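Local coordinates for GGDEF and EAL domain-containing protein (Vibrio cholerae O1 str. 2010EL-1786, PDB 6PWK) that binds cyclic di-GMP as a LapD-type receptor and probably relays that signal to control cell adhesion and biofilm formation, at residues A[278-291]-A[316-329]. Sequence-based numbering, arbitrary orientation.
Sequences ISQPSFIRWISQTL and YTALFCNAVRNAGA
Helices 281-291 and 316-326 run side by side in the same direction, their axes 8.9 Å apart and only 5° from parallel, with Ile284 abreast of Phe320 and Ser288 abreast of Ala323. They are neighbouring outer helices of the EAL barrel, and strand 301-305, lying between them in sequence, forms the floor under Ile278, Leu291, Phe320 and Val324. Phe320 is the central side chain. With CG anti to its backbone N (chi1 177°), its ring comes up against Ile278, Phe283 and Ile287; Ile278 CG1 sits over one face, 4.2 Å from the ring centroid, while Val324 CG2 covers the opposite face. Phe283 meets it rim to rim, the planes nearly parallel at 9°. Ile284 is directed toward the second helix, its CD1 lying 3.9 Å from Leu319 CB. At one end the Tyr316 ring lies flat against the turn before the first helix, with Ser279 CA 3.7 Å from its centroid; at the other, Leu291 CB touches Ala327 CB at 3.5 Å, just before Gly328, the C-prime residue of a Schellman motif. Ser288 OG, beside Ala323, bonds Ile284 O of its own helix and needs no partner across; apolar and CH-pi contacts, without hydrogen bonds, make the join.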
loop_
_atom_site.group_PDB
_atom_site.type_symbol
_atom_site.label_atom_id
_atom_site.label_comp_id
_atom_site.label_asym_id
_atom_site.label_seq_id
_atom_site.Cartn_x
_atom_site.Cartn_y
_atom_site.Cartn_z
ATOM N N ILE A 278 -8.972 -1.545 -9.444
ATOM C CA ILE A 278 -8.159 -0.719 -10.330
ATOM C C ILE A 278 -6.781 -0.457 -9.731
ATOM O O ILE A 278 -5.791 -0.326 -10.465
ATOM C CB ILE A 278 -8.924 0.581 -10.653
ATOM C CG1 ILE A 278 -9.875 0.342 -11.828
ATOM C CG2 ILE A 278 -7.978 1.743 -10.932
ATOM C CD1 ILE A 278 -10.828 1.477 -12.086
ATOM N N SER A 279 -6.681 -0.402 -8.405
ATOM C CA SER A 279 -5.396 -0.242 -7.735
ATOM C C SER A 279 -4.624 -1.554 -7.615
ATOM O O SER A 279 -3.613 -1.600 -6.906
ATOM C CB SER A 279 -5.603 0.373 -6.348
ATOM O OG SER A 279 -6.543 -0.368 -5.592
ATOM N N GLN A 280 -5.077 -2.612 -8.292
ATOM C CA GLN A 280 -4.382 -3.890 -8.303
ATOM C C GLN A 280 -3.676 -4.051 -9.641
ATOM O O GLN A 280 -4.349 -4.255 -10.663
ATOM C CB GLN A 280 -5.366 -5.037 -8.075
ATOM C CG GLN A 280 -4.916 -6.066 -7.046
ATOM C CD GLN A 280 -4.902 -5.518 -5.630
ATOM O OE1 GLN A 280 -5.606 -4.560 -5.314
ATOM N NE2 GLN A 280 -4.094 -6.127 -4.770
ATOM N N PRO A 281 -2.344 -3.967 -9.696
ATOM C CA PRO A 281 -1.662 -4.048 -10.998
ATOM C C PRO A 281 -1.861 -5.374 -11.715
ATOM O O PRO A 281 -1.797 -5.411 -12.950
ATOM C CB PRO A 281 -0.189 -3.815 -10.634
ATOM C CG PRO A 281 -0.091 -4.184 -9.188
ATOM C CD PRO A 281 -1.399 -3.773 -8.585
ATOM N N SER A 282 -2.096 -6.465 -10.982
ATOM C CA SER A 282 -2.424 -7.729 -11.636
ATOM C C SER A 282 -3.740 -7.636 -12.391
ATOM O O SER A 282 -3.898 -8.254 -13.452
ATOM C CB SER A 282 -2.475 -8.853 -10.604
ATOM O OG SER A 282 -3.359 -8.530 -9.547
ATOM N N PHE A 283 -4.692 -6.864 -11.867
ATOM C CA PHE A 283 -5.954 -6.655 -12.567
ATOM C C PHE A 283 -5.763 -5.812 -13.822
ATOM O O PHE A 283 -6.464 -6.017 -14.820
ATOM C CB PHE A 283 -6.965 -6.001 -11.625
ATOM C CG PHE A 283 -8.304 -5.740 -12.249
ATOM C CD1 PHE A 283 -9.165 -6.788 -12.542
ATOM C CD2 PHE A 283 -8.711 -4.447 -12.532
ATOM C CE1 PHE A 283 -10.400 -6.548 -13.114
ATOM C CE2 PHE A 283 -9.946 -4.202 -13.102
ATOM C CZ PHE A 283 -10.790 -5.255 -13.393
ATOM N N ILE A 284 -4.821 -4.867 -13.795
ATOM C CA ILE A 284 -4.561 -4.046 -14.975
ATOM C C ILE A 284 -3.912 -4.881 -16.073
ATOM O O ILE A 284 -4.206 -4.704 -17.261
ATOM C CB ILE A 284 -3.702 -2.824 -14.599
ATOM C CG1 ILE A 284 -4.382 -2.023 -13.485
ATOM C CG2 ILE A 284 -3.462 -1.937 -15.815
ATOM C CD1 ILE A 284 -3.656 -0.748 -13.116
ATOM N N ARG A 285 -3.018 -5.801 -15.698
ATOM C CA ARG A 285 -2.481 -6.739 -16.678
ATOM C C ARG A 285 -3.555 -7.701 -17.165
ATOM O O ARG A 285 -3.606 -8.039 -18.353
ATOM C CB ARG A 285 -1.313 -7.526 -16.081
ATOM C CG ARG A 285 -0.036 -6.741 -15.881
ATOM C CD ARG A 285 1.067 -7.667 -15.393
ATOM N NE ARG A 285 1.454 -8.641 -16.413
ATOM C CZ ARG A 285 2.134 -9.756 -16.163
ATOM N NH1 ARG A 285 2.496 -10.050 -14.921
ATOM N NH2 ARG A 285 2.446 -10.582 -17.152
ATOM N N TRP A 286 -4.418 -8.156 -16.252
ATOM C CA TRP A 286 -5.463 -9.111 -16.607
ATOM C C TRP A 286 -6.399 -8.544 -17.666
ATOM O O TRP A 286 -6.789 -9.251 -18.603
ATOM C CB TRP A 286 -6.242 -9.504 -15.351
ATOM C CG TRP A 286 -7.286 -10.557 -15.560
ATOM C CD1 TRP A 286 -7.139 -11.902 -15.382
ATOM C CD2 TRP A 286 -8.645 -10.352 -15.966
ATOM N NE1 TRP A 286 -8.320 -12.548 -15.659
ATOM C CE2 TRP A 286 -9.261 -11.619 -16.019
ATOM C CE3 TRP A 286 -9.401 -9.222 -16.293
ATOM C CZ2 TRP A 286 -10.594 -11.787 -16.387
ATOM C CZ3 TRP A 286 -10.725 -9.390 -16.658
ATOM C CH2 TRP A 286 -11.307 -10.664 -16.702
ATOM N N ILE A 287 -6.767 -7.266 -17.538
ATOM C CA ILE A 287 -7.679 -6.651 -18.498
ATOM C C ILE A 287 -7.067 -6.651 -19.894
ATOM O O ILE A 287 -7.741 -6.972 -20.881
ATOM C CB ILE A 287 -8.058 -5.232 -18.036
ATOM C CG1 ILE A 287 -9.269 -5.289 -17.105
ATOM C CG2 ILE A 287 -8.349 -4.327 -19.225
ATOM C CD1 ILE A 287 -10.542 -5.738 -17.794
ATOM N N SER A 288 -5.779 -6.312 -19.998
ATOM C CA SER A 288 -5.125 -6.294 -21.301
ATOM C C SER A 288 -5.068 -7.688 -21.912
ATOM O O SER A 288 -5.269 -7.853 -23.121
ATOM C CB SER A 288 -3.715 -5.717 -21.173
ATOM O OG SER A 288 -3.695 -4.616 -20.284
ATOM N N GLN A 289 -4.795 -8.704 -21.092
ATOM C CA GLN A 289 -4.663 -10.061 -21.610
ATOM C C GLN A 289 -6.004 -10.615 -22.074
ATOM O O GLN A 289 -6.090 -11.245 -23.135
ATOM C CB GLN A 289 -4.042 -10.963 -20.543
ATOM C CG GLN A 289 -2.635 -10.559 -20.128
ATOM C CD GLN A 289 -2.153 -11.299 -18.893
ATOM O OE1 GLN A 289 -2.952 -11.806 -18.105
ATOM N NE2 GLN A 289 -0.838 -11.365 -18.720
ATOM N N THR A 290 -7.064 -10.386 -21.298
ATOM C CA THR A 290 -8.368 -10.929 -21.666
ATOM C C THR A 290 -9.007 -10.144 -22.804
ATOM O O THR A 290 -9.631 -10.738 -23.689
ATOM C CB THR A 290 -9.294 -10.951 -20.450
ATOM O OG1 THR A 290 -9.498 -9.613 -19.975
ATOM C CG2 THR A 290 -8.691 -11.792 -19.343
ATOM N N LEU A 291 -8.869 -8.815 -22.800
ATOM C CA LEU A 291 -9.457 -8.019 -23.874
ATOM C C LEU A 291 -8.814 -8.327 -25.219
ATOM O O LEU A 291 -9.476 -8.223 -26.259
ATOM C CB LEU A 291 -9.336 -6.529 -23.560
ATOM C CG LEU A 291 -10.327 -5.929 -22.561
ATOM C CD1 LEU A 291 -10.138 -4.423 -22.463
ATOM C CD2 LEU A 291 -11.755 -6.265 -22.954
ATOM N N TYR A 316 -3.200 4.779 -11.142
ATOM C CA TYR A 316 -3.780 3.457 -11.359
ATOM C C TYR A 316 -4.900 3.519 -12.388
ATOM O O TYR A 316 -5.000 2.653 -13.265
ATOM C CB TYR A 316 -4.313 2.882 -10.047
ATOM C CG TYR A 316 -3.268 2.321 -9.110
ATOM C CD1 TYR A 316 -2.559 1.169 -9.432
ATOM C CD2 TYR A 316 -3.019 2.921 -7.883
ATOM C CE1 TYR A 316 -1.615 0.648 -8.567
ATOM C CE2 TYR A 316 -2.079 2.407 -7.014
ATOM C CZ TYR A 316 -1.380 1.271 -7.360
ATOM O OH TYR A 316 -0.444 0.762 -6.491
ATOM N N THR A 317 -5.753 4.542 -12.293
ATOM C CA THR A 317 -6.889 4.653 -13.201
ATOM C C THR A 317 -6.431 4.890 -14.636
ATOM O O THR A 317 -6.978 4.298 -15.574
ATOM C CB THR A 317 -7.815 5.780 -12.742
ATOM O OG1 THR A 317 -8.077 5.641 -11.339
ATOM C CG2 THR A 317 -9.132 5.735 -13.500
ATOM N N ALA A 318 -5.426 5.748 -14.827
ATOM C CA ALA A 318 -4.931 6.007 -16.175
ATOM C C ALA A 318 -4.287 4.766 -16.777
ATOM O O ALA A 318 -4.401 4.527 -17.984
ATOM C CB ALA A 318 -3.943 7.173 -16.160
ATOM N N LEU A 319 -3.606 3.963 -15.955
ATOM C CA LEU A 319 -3.064 2.703 -16.453
ATOM C C LEU A 319 -4.183 1.753 -16.858
ATOM O O LEU A 319 -4.077 1.052 -17.870
ATOM C CB LEU A 319 -2.166 2.057 -15.396
ATOM C CG LEU A 319 -0.894 2.820 -15.023
ATOM C CD1 LEU A 319 -0.075 2.034 -14.010
ATOM C CD2 LEU A 319 -0.069 3.142 -16.260
ATOM N N PHE A 320 -5.267 1.721 -16.081
ATOM C CA PHE A 320 -6.408 0.886 -16.443
ATOM C C PHE A 320 -7.105 1.418 -17.688
ATOM O O PHE A 320 -7.472 0.645 -18.581
ATOM C CB PHE A 320 -7.385 0.802 -15.271
ATOM C CG PHE A 320 -8.625 0.012 -15.570
ATOM C CD1 PHE A 320 -8.612 -1.371 -15.512
ATOM C CD2 PHE A 320 -9.807 0.651 -15.909
ATOM C CE1 PHE A 320 -9.751 -2.102 -15.788
ATOM C CE2 PHE A 320 -10.950 -0.074 -16.186
ATOM C CZ PHE A 320 -10.923 -1.454 -16.125
ATOM N N CYS A 321 -7.291 2.739 -17.768
ATOM C CA CYS A 321 -7.972 3.324 -18.918
ATOM C C CYS A 321 -7.179 3.113 -20.201
ATOM O O CYS A 321 -7.763 2.874 -21.265
ATOM C CB CYS A 321 -8.221 4.813 -18.679
ATOM S SG CYS A 321 -9.481 5.166 -17.431
ATOM N N ASN A 322 -5.850 3.202 -20.125
ATOM C CA ASN A 322 -5.026 2.956 -21.305
ATOM C C ASN A 322 -5.168 1.515 -21.779
ATOM O O ASN A 322 -5.342 1.258 -22.975
ATOM C CB ASN A 322 -3.563 3.285 -21.006
ATOM C CG ASN A 322 -3.317 4.773 -20.860
ATOM O OD1 ASN A 322 -4.108 5.592 -21.326
ATOM N ND2 ASN A 322 -2.213 5.130 -20.216
ATOM N N ALA A 323 -5.101 0.560 -20.847
ATOM C CA ALA A 323 -5.263 -0.844 -21.209
ATOM C C ALA A 323 -6.629 -1.100 -21.830
ATOM O O ALA A 323 -6.755 -1.889 -22.774
ATOM C CB ALA A 323 -5.063 -1.728 -19.978
ATOM N N VAL A 324 -7.663 -0.434 -21.317
ATOM C CA VAL A 324 -9.015 -0.642 -21.826
ATOM C C VAL A 324 -9.147 -0.089 -23.240
ATOM O O VAL A 324 -9.660 -0.763 -24.143
ATOM C CB VAL A 324 -10.042 -0.018 -20.864
ATOM C CG1 VAL A 324 -11.358 0.241 -21.577
ATOM C CG2 VAL A 324 -10.254 -0.927 -19.663
ATOM N N ARG A 325 -8.674 1.138 -23.460
ATOM C CA ARG A 325 -8.800 1.758 -24.777
ATOM C C ARG A 325 -7.831 1.175 -25.799
ATOM O O ARG A 325 -8.163 1.108 -26.986
ATOM C CB ARG A 325 -8.603 3.269 -24.667
ATOM C CG ARG A 325 -9.891 4.035 -24.400
ATOM C CD ARG A 325 -9.639 5.514 -24.174
ATOM N NE ARG A 325 -10.891 6.254 -24.044
ATOM C CZ ARG A 325 -10.974 7.525 -23.666
ATOM N NH1 ARG A 325 -9.876 8.202 -23.368
ATOM N NH2 ARG A 325 -12.158 8.115 -23.576
ATOM N N ASN A 326 -6.639 0.747 -25.371
ATOM C CA ASN A 326 -5.701 0.143 -26.315
ATOM C C ASN A 326 -6.267 -1.128 -26.928
ATOM O O ASN A 326 -5.880 -1.508 -28.039
ATOM C CB ASN A 326 -4.365 -0.163 -25.635
ATOM C CG ASN A 326 -3.525 1.077 -25.410
ATOM O OD1 ASN A 326 -3.710 2.097 -26.075
ATOM N ND2 ASN A 326 -2.588 0.994 -24.474
ATOM N N ALA A 327 -7.177 -1.798 -26.226
ATOM C CA ALA A 327 -7.753 -3.054 -26.683
ATOM C C ALA A 327 -9.089 -2.874 -27.392
ATOM O O ALA A 327 -9.755 -3.869 -27.696
ATOM C CB ALA A 327 -7.914 -4.013 -25.504
ATOM N N GLY A 328 -9.501 -1.638 -27.659
ATOM C CA GLY A 328 -10.730 -1.398 -28.386
ATOM C C GLY A 328 -11.976 -1.256 -27.543
ATOM O O GLY A 328 -13.084 -1.357 -28.080
ATOM N N ALA A 329 -11.837 -1.034 -26.242
ATOM C CA ALA A 329 -12.962 -0.781 -25.361
ATOM C C ALA A 329 -12.953 0.689 -24.947
ATOM O O ALA A 329 -12.156 1.492 -25.447
ATOM C CB ALA A 329 -12.914 -1.726 -24.158
#